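Local coordinates for NAD-dependent dehydrogenase (Rhizobium meliloti, PDB 4Z0P), which probably catalyses the NADPH-dependent reduction of glyoxylate and hydroxypyruvate, as a member of the D-isomer-specific 2-hydroxyacid dehydrogenase family, at residues A[54-57]-A[58-62]; A[78-81]-A[82-85]; A[12-16]-A[17-21]. All coordinates share one frame; numbering follows the deposited sequence.

Interaction 1: A[54-57]-A[58-62]; sequences WKSA and PDLFS. With OXD (oxalic acid), chain C.
A57 and L60 are joined by the one backbone hydrogen bond that ties 54-57 to 58-62: L60 N donates to A57 O at 3.1 Å, with an N-H...O angle of 164°. The bond closes a type I turn with P58 and D59 at its two central positions. D59 starts out away from the preceding residues, but its carboxylate returns, with OD1 3.7 Å from A57 CB. On the buried side the L60 tip closes against the serine ahead of the turn: with its CG anti to the backbone N (chi1 -179°), the leucine turns CD2 back to S56 CB, 3.8 Å away. D11 of strand 8-12 lies against the same leucine. Just past the turn, S62 OG donates to D59 O at 2.8 Å, and S62 N adds a weak bond to the same oxygen, at the start of helix 60-63.

At the other end of the segment W54 lies beside the bound oxalate. The six-membered part of its indole approaches the ligand obliquely: W54 CH2 is 3.5 Å from oxalate O5, and W54 CZ2 is 3.6 Å from oxalate O4. R235 and H283, together with the backbone amides of A75 and G76, supply hydrogen bonds to the ligand, while F14 meets the indole with the ring planes at about 50°. Were W54 replaced by an alanine, the oxalate would probably lose its indole wall and F14 its ring partner. The arrangement is a strand-turn-helix connection in a parallel alpha/beta domain, whose strand 50-54 ends in a residue of the oxalate pocket.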
loop_
_atom_site.group_PDB
_atom_site.type_symbol
_atom_site.label_atom_id
_atom_site.label_comp_id
_atom_site.label_asym_id
_atom_site.label_seq_id
_atom_site.Cartn_x
_atom_site.Cartn_y
_atom_site.Cartn_z
ATOM N N TRP A 54 23.836 18.067 0.197
ATOM C CA TRP A 54 22.536 17.997 0.851
ATOM C C TRP A 54 22.668 18.537 2.261
ATOM O O TRP A 54 23.443 18.001 3.036
ATOM C CB TRP A 54 22.023 16.564 0.910
ATOM C CG TRP A 54 20.584 16.496 1.313
ATOM C CD1 TRP A 54 20.053 16.018 2.482
ATOM C CD2 TRP A 54 19.467 16.937 0.518
ATOM N NE1 TRP A 54 18.660 16.121 2.450
ATOM C CE2 TRP A 54 18.287 16.684 1.259
ATOM C CE3 TRP A 54 19.360 17.516 -0.750
ATOM C CZ2 TRP A 54 17.012 17.011 0.766
ATOM C CZ3 TRP A 54 18.088 17.836 -1.230
ATOM C CH2 TRP A 54 16.951 17.581 -0.474
ATOM N N LYS A 55 21.937 19.612 2.568
ATOM C CA LYS A 55 21.978 20.263 3.880
ATOM C C LYS A 55 23.394 20.673 4.263
ATOM O O LYS A 55 23.827 20.495 5.412
ATOM C CB LYS A 55 21.308 19.375 4.951
ATOM C CG LYS A 55 19.829 19.240 4.746
ATOM C CD LYS A 55 19.245 18.265 5.767
ATOM C CE LYS A 55 17.771 18.499 5.966
ATOM N NZ LYS A 55 17.233 17.453 6.875
ATOM N N SER A 56 24.112 21.230 3.294
ATOM C CA SER A 56 25.525 21.527 3.462
ATOM C C SER A 56 25.736 22.779 4.350
ATOM O O SER A 56 24.830 23.561 4.567
ATOM C CB SER A 56 26.215 21.622 2.094
ATOM O OG SER A 56 25.487 22.413 1.196
ATOM N N ALA A 57 26.955 22.889 4.872
ATOM C CA ALA A 57 27.285 23.950 5.826
ATOM C C ALA A 57 27.288 25.312 5.121
ATOM O O ALA A 57 27.630 25.378 3.928
ATOM C CB ALA A 57 28.636 23.672 6.467
ATOM N N PRO A 58 26.922 26.392 5.838
ATOM C CA PRO A 58 26.828 27.709 5.205
ATOM C C PRO A 58 28.093 28.191 4.492
ATOM O O PRO A 58 27.982 28.954 3.535
ATOM C CB PRO A 58 26.483 28.652 6.375
ATOM C CG PRO A 58 25.886 27.778 7.421
ATOM C CD PRO A 58 26.512 26.435 7.261
ATOM N N ASP A 59 29.276 27.771 4.945
ATOM C CA ASP A 59 30.535 28.189 4.299
ATOM C C ASP A 59 31.011 27.357 3.086
ATOM O O ASP A 59 32.071 27.625 2.542
ATOM C CB ASP A 59 31.667 28.328 5.324
ATOM C CG ASP A 59 32.203 26.991 5.848
ATOM O OD1 ASP A 59 31.465 25.983 5.838
ATOM O OD2 ASP A 59 33.363 26.980 6.311
ATOM N N LEU A 60 30.241 26.349 2.673
ATOM C CA LEU A 60 30.745 25.444 1.625
ATOM C C LEU A 60 31.175 26.169 0.360
ATOM O O LEU A 60 32.288 25.945 -0.137
ATOM C CB LEU A 60 29.764 24.346 1.257
ATOM C CG LEU A 60 30.312 23.381 0.173
ATOM C CD1 LEU A 60 31.707 22.793 0.465
ATOM C CD2 LEU A 60 29.331 22.263 -0.059
ATOM N N PHE A 61 30.333 27.059 -0.155
ATOM C CA PHE A 61 30.696 27.706 -1.419
ATOM C C PHE A 61 31.805 28.756 -1.284
ATOM O O PHE A 61 32.462 29.063 -2.267
ATOM C CB PHE A 61 29.472 28.246 -2.182
ATOM C CG PHE A 61 28.516 27.165 -2.570
ATOM C CD1 PHE A 61 28.975 26.019 -3.234
ATOM C CD2 PHE A 61 27.169 27.252 -2.245
ATOM C CE1 PHE A 61 28.115 24.992 -3.561
ATOM C CE2 PHE A 61 26.305 26.218 -2.580
ATOM C CZ PHE A 61 26.775 25.093 -3.232
ATOM N N SER A 62 32.063 29.268 -0.086
ATOM C CA SER A 62 33.240 30.148 0.061
ATOM C C SER A 62 34.547 29.312 0.007
ATOM O O SER A 62 35.565 29.759 -0.497
ATOM C CB SER A 62 33.144 31.019 1.318
ATOM O OG SER A 62 33.177 30.216 2.465
HETATM C C1 OXD C . 14.431 15.254 -1.823
HETATM C C2 OXD C . 14.114 15.055 -0.413
HETATM O O3 OXD C . 14.922 14.315 -2.500
HETATM O O4 OXD C . 14.779 14.251 0.258
HETATM O O5 OXD C . 14.209 16.380 -2.314
HETATM O O6 OXD C . 13.189 15.698 0.103
#

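Interaction 2: A[78-81]-A[82-85]; sequences DHVL and TLPG
T82 turns back onto the carbonyl groups of D78 and H79, and each branch of its short side chain has its own neighbour. CB lies 3.5 Å from H79 O. From there OG1, set between the backbone N and the carbonyl carbon (chi1 71°), reaches H79 O at 2.7 Å and donates to a lone pair of that oxygen, lying in the plane of its carbonyl. The other branch goes to the preceding carbonyl, with T82 CG2 3.3 Å from D78 O. T82 N also donates to H79 O, at 2.9 Å; the one oxygen is therefore gripped by the amide and the hydroxyl of a single residue, and the hydroxyl bond would hold chi1 of the threonine in place.

L83 packs beside this pair. Its amide bonds to V80 O, and its two methyls part: L83 CD1 meets V80 CG2 at 3.6 Å, the two side chains crossing at about a right angle, while L83 CD2 comes obliquely to the H79 ring, 3.7 Å from NE2. A water donates to both L81 O and L83 O, bridging the carbonyls on either side of T82.

Outside the segments, V80 and L81 rest on L91 of strand 91-92, L83 touches S56, and D78 OD1 forms a salt bridge with R235, a residue of the oxalate pocket. The backbone makes two overlapping turns, closed by T82 N to H79 O and L83 N to V80 O, in the connection between parallel strands 69-72 and 91-92, with the D78 end close to the bound NADPH and oxalate.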
loop_
_atom_site.group_PDB
_atom_site.type_symbol
_atom_site.label_atom_id
_atom_site.label_comp_id
_atom_site.label_asym_id
_atom_site.label_seq_id
_atom_site.Cartn_x
_atom_site.Cartn_y
_atom_site.Cartn_z
ATOM N N ASP A 78 15.078 23.563 -2.911
ATOM C CA ASP A 78 14.710 24.798 -2.203
ATOM C C ASP A 78 15.741 25.211 -1.148
ATOM O O ASP A 78 16.012 26.386 -0.975
ATOM C CB ASP A 78 13.324 24.719 -1.599
ATOM C CG ASP A 78 13.152 23.516 -0.683
ATOM O OD1 ASP A 78 13.267 22.363 -1.177
ATOM O OD2 ASP A 78 12.908 23.739 0.520
ATOM N N HIS A 79 16.356 24.258 -0.463
ATOM C CA HIS A 79 17.453 24.589 0.447
ATOM C C HIS A 79 18.761 24.978 -0.227
ATOM O O HIS A 79 19.359 25.998 0.120
ATOM C CB HIS A 79 17.660 23.475 1.495
ATOM C CG HIS A 79 18.794 23.754 2.418
ATOM N ND1 HIS A 79 18.700 24.665 3.452
ATOM C CD2 HIS A 79 20.074 23.322 2.409
ATOM C CE1 HIS A 79 19.867 24.745 4.061
ATOM N NE2 HIS A 79 20.720 23.950 3.443
ATOM N N VAL A 80 19.237 24.208 -1.238
ATOM C CA VAL A 80 20.530 24.522 -1.841
ATOM C C VAL A 80 20.500 25.891 -2.518
ATOM O O VAL A 80 21.489 26.573 -2.535
ATOM C CB VAL A 80 21.067 23.428 -2.829
ATOM C CG1 VAL A 80 20.253 23.318 -4.067
ATOM C CG2 VAL A 80 22.508 23.688 -3.231
ATOM N N LEU A 81 19.315 26.268 -3.021
ATOM C CA LEU A 81 19.188 27.605 -3.648
ATOM C C LEU A 81 19.423 28.741 -2.684
ATOM O O LEU A 81 19.738 29.838 -3.120
ATOM C CB LEU A 81 17.812 27.774 -4.320
ATOM C CG LEU A 81 17.601 26.924 -5.584
ATOM C CD1 LEU A 81 16.145 27.009 -6.013
ATOM C CD2 LEU A 81 18.487 27.407 -6.731
ATOM N N THR A 82 19.289 28.472 -1.382
ATOM C CA THR A 82 19.493 29.504 -0.358
ATOM C C THR A 82 20.905 29.575 0.176
ATOM O O THR A 82 21.226 30.485 0.928
ATOM C CB THR A 82 18.571 29.295 0.864
ATOM O OG1 THR A 82 18.992 28.150 1.630
ATOM C CG2 THR A 82 17.112 29.133 0.429
ATOM N N LEU A 83 21.750 28.620 -0.203
ATOM C CA LEU A 83 23.100 28.584 0.364
ATOM C C LEU A 83 23.918 29.766 -0.070
ATOM O O LEU A 83 23.954 30.153 -1.264
ATOM C CB LEU A 83 23.803 27.255 0.059
ATOM C CG LEU A 83 23.201 26.031 0.713
ATOM C CD1 LEU A 83 23.739 24.799 0.018
ATOM C CD2 LEU A 83 23.476 26.002 2.209
ATOM N N PRO A 84 24.598 30.438 0.902
ATOM C CA PRO A 84 25.332 31.590 0.536
ATOM C C PRO A 84 26.449 31.256 -0.471
ATOM O O PRO A 84 27.080 30.177 -0.390
ATOM C CB PRO A 84 25.917 32.123 1.865
ATOM C CG PRO A 84 25.452 31.205 2.923
ATOM C CD PRO A 84 24.783 30.041 2.312
ATOM N N GLY A 85 26.579 32.133 -1.439
ATOM C CA GLY A 85 27.566 32.021 -2.481
ATOM C C GLY A 85 27.288 30.930 -3.503
ATOM O O GLY A 85 28.179 30.591 -4.266
HETATM O O HOH W 1 21.886 31.464 -2.507
#

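Interaction 3: A[12-16]-A[17-21]; sequences LKFIP and EEVEA
V19 turns its CG2 anti to its own carbonyl carbon, and this brings the methyl 3.8 Å from F14 CB, the side chains crossing at about a right angle. F14 likewise has CG anti to the carbonyl carbon (chi1 -70°), which places its ring where V19 CG2 approaches it obliquely. L12 CB covers part of one face of that ring, 4.0 Å above its plane and offset toward the rim.

I15 crosses the E17 side chain at about a right angle. Its CG2 lies 3.5 Å from E17 OE1, because the E17 chain bends at chi2 (75°) and brings that oxygen back beside I15 CG2 and P16 CD. E18 keeps an extended chain instead, and its OE2 passes 3.7 Å from I15 CD1 on the way to a hydrogen bond with S134 OG of the second subunit.

The backbone carries the polar part of the contact. I15 O, at the N-cap residue, receives weak bonds from E18 N and V19 N. P16 O takes E20 N at 2.9 Å in an almost straight bond (173°), the first full-strength i to i+4 bond across this contact. P16, which has no amide hydrogen to offer, occupies the first turn of the helix, where its nitrogen needs no partner within it.

L12 and F14 also pack on helix 290-305. This is the loop leading from strand 8-12 into helix 16-23, a strand-loop-helix unit of the parallel alpha/beta domain, whose helix start reaches the neighbouring subunit through I15 and E18.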
loop_
_atom_site.group_PDB
_atom_site.type_symbol
_atom_site.label_atom_id
_atom_site.label_comp_id
_atom_site.label_asym_id
_atom_site.label_seq_id
_atom_site.Cartn_x
_atom_site.Cartn_y
_atom_site.Cartn_z
ATOM N N LEU A 12 26.964 15.429 2.135
ATOM C CA LEU A 12 25.613 14.902 2.179
ATOM C C LEU A 12 25.197 14.557 3.579
ATOM O O LEU A 12 25.745 13.621 4.155
ATOM C CB LEU A 12 25.543 13.607 1.361
ATOM C CG LEU A 12 25.775 13.733 -0.141
ATOM C CD1 LEU A 12 25.865 12.350 -0.787
ATOM C CD2 LEU A 12 24.686 14.553 -0.776
ATOM N N LYS A 13 24.180 15.251 4.100
ATOM C CA LYS A 13 23.681 14.949 5.430
ATOM C C LYS A 13 22.655 13.829 5.312
ATOM O O LYS A 13 21.462 14.049 5.462
ATOM C CB LYS A 13 23.095 16.188 6.100
ATOM C CG LYS A 13 22.790 16.051 7.572
ATOM C CD LYS A 13 22.837 17.419 8.262
ATOM C CE LYS A 13 22.327 17.377 9.698
ATOM N NZ LYS A 13 20.847 17.528 9.774
ATOM N N PHE A 14 23.153 12.633 5.013
ATOM C CA PHE A 14 22.372 11.412 4.907
ATOM C C PHE A 14 22.857 10.498 6.035
ATOM O O PHE A 14 23.783 10.843 6.778
ATOM C CB PHE A 14 22.674 10.702 3.579
ATOM C CG PHE A 14 22.153 11.387 2.347
ATOM C CD1 PHE A 14 21.216 12.419 2.378
ATOM C CD2 PHE A 14 22.585 10.928 1.112
ATOM C CE1 PHE A 14 20.756 12.986 1.197
ATOM C CE2 PHE A 14 22.128 11.500 -0.056
ATOM C CZ PHE A 14 21.235 12.533 -0.018
ATOM N N ILE A 15 22.273 9.309 6.134
ATOM C CA ILE A 15 22.761 8.303 7.097
ATOM C C ILE A 15 24.230 7.992 6.771
ATOM O O ILE A 15 24.552 7.592 5.637
ATOM C CB ILE A 15 21.864 7.041 7.074
ATOM C CG1 ILE A 15 20.481 7.381 7.640
ATOM C CG2 ILE A 15 22.485 5.920 7.886
ATOM C CD1 ILE A 15 19.394 6.379 7.308
ATOM N N PRO A 16 25.168 8.241 7.727
ATOM C CA PRO A 16 26.604 8.173 7.383
ATOM C C PRO A 16 27.061 6.830 6.832
ATOM O O PRO A 16 27.809 6.798 5.872
ATOM C CB PRO A 16 27.320 8.451 8.714
ATOM C CG PRO A 16 26.314 9.126 9.575
ATOM C CD PRO A 16 24.949 8.734 9.098
ATOM N N GLU A 17 26.559 5.744 7.410
ATOM C CA GLU A 17 26.920 4.393 6.976
ATOM C C GLU A 17 26.555 4.170 5.501
ATOM O O GLU A 17 27.264 3.472 4.793
ATOM C CB GLU A 17 26.263 3.321 7.862
ATOM C CG GLU A 17 26.775 3.277 9.305
ATOM C CD GLU A 17 26.279 4.409 10.213
ATOM O OE1 GLU A 17 25.345 5.170 9.834
ATOM O OE2 GLU A 17 26.844 4.546 11.325
ATOM N N GLU A 18 25.463 4.775 5.036
ATOM C CA GLU A 18 25.065 4.648 3.617
ATOM C C GLU A 18 26.017 5.390 2.687
ATOM O O GLU A 18 26.371 4.886 1.616
ATOM C CB GLU A 18 23.630 5.153 3.405
ATOM C CG GLU A 18 22.608 4.305 4.127
ATOM C CD GLU A 18 21.176 4.641 3.752
ATOM O OE1 GLU A 18 20.953 5.333 2.735
ATOM O OE2 GLU A 18 20.277 4.168 4.468
ATOM N N VAL A 19 26.426 6.594 3.089
ATOM C CA VAL A 19 27.355 7.377 2.269
ATOM C C VAL A 19 28.721 6.666 2.221
ATOM O O VAL A 19 29.274 6.452 1.143
ATOM C CB VAL A 19 27.510 8.828 2.767
ATOM C CG1 VAL A 19 28.543 9.586 1.918
ATOM C CG2 VAL A 19 26.166 9.553 2.715
ATOM N N GLU A 20 29.192 6.238 3.382
ATOM C CA GLU A 20 30.479 5.549 3.496
ATOM C C GLU A 20 30.508 4.300 2.632
ATOM O O GLU A 20 31.451 4.090 1.882
ATOM C CB GLU A 20 30.742 5.148 4.941
ATOM C CG GLU A 20 30.974 6.310 5.899
ATOM C CD GLU A 20 30.752 5.934 7.362
ATOM O OE1 GLU A 20 30.556 4.740 7.686
ATOM O OE2 GLU A 20 30.771 6.844 8.205
ATOM N N ALA A 21 29.464 3.483 2.726
ATOM C CA ALA A 21 29.343 2.280 1.892
ATOM C C ALA A 21 29.379 2.569 0.396
ATOM O O ALA A 21 29.988 1.831 -0.365
ATOM C CB ALA A 21 28.070 1.513 2.246
#

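From the N terminus the three contacts come in series, none nested in or crossing another. Interaction 3 closes first, turning the chain from strand 8-12 into helix 16-23. Interaction 1 follows strand 50-54, the neighbour of 8-12 in the parallel sheet, and the two touch: W54 O probably accepts a hydrogen bond from K13 N, and K55 packs on K13. Interaction 2 comes after strand 69-72, and its 82-85 half lies against interaction 1 through P84 on P58 and G85 on F61. Interaction 1 thus stands between the other two, whose nearest atoms are about 8 Å apart, joining the connections that follow three adjacent strands.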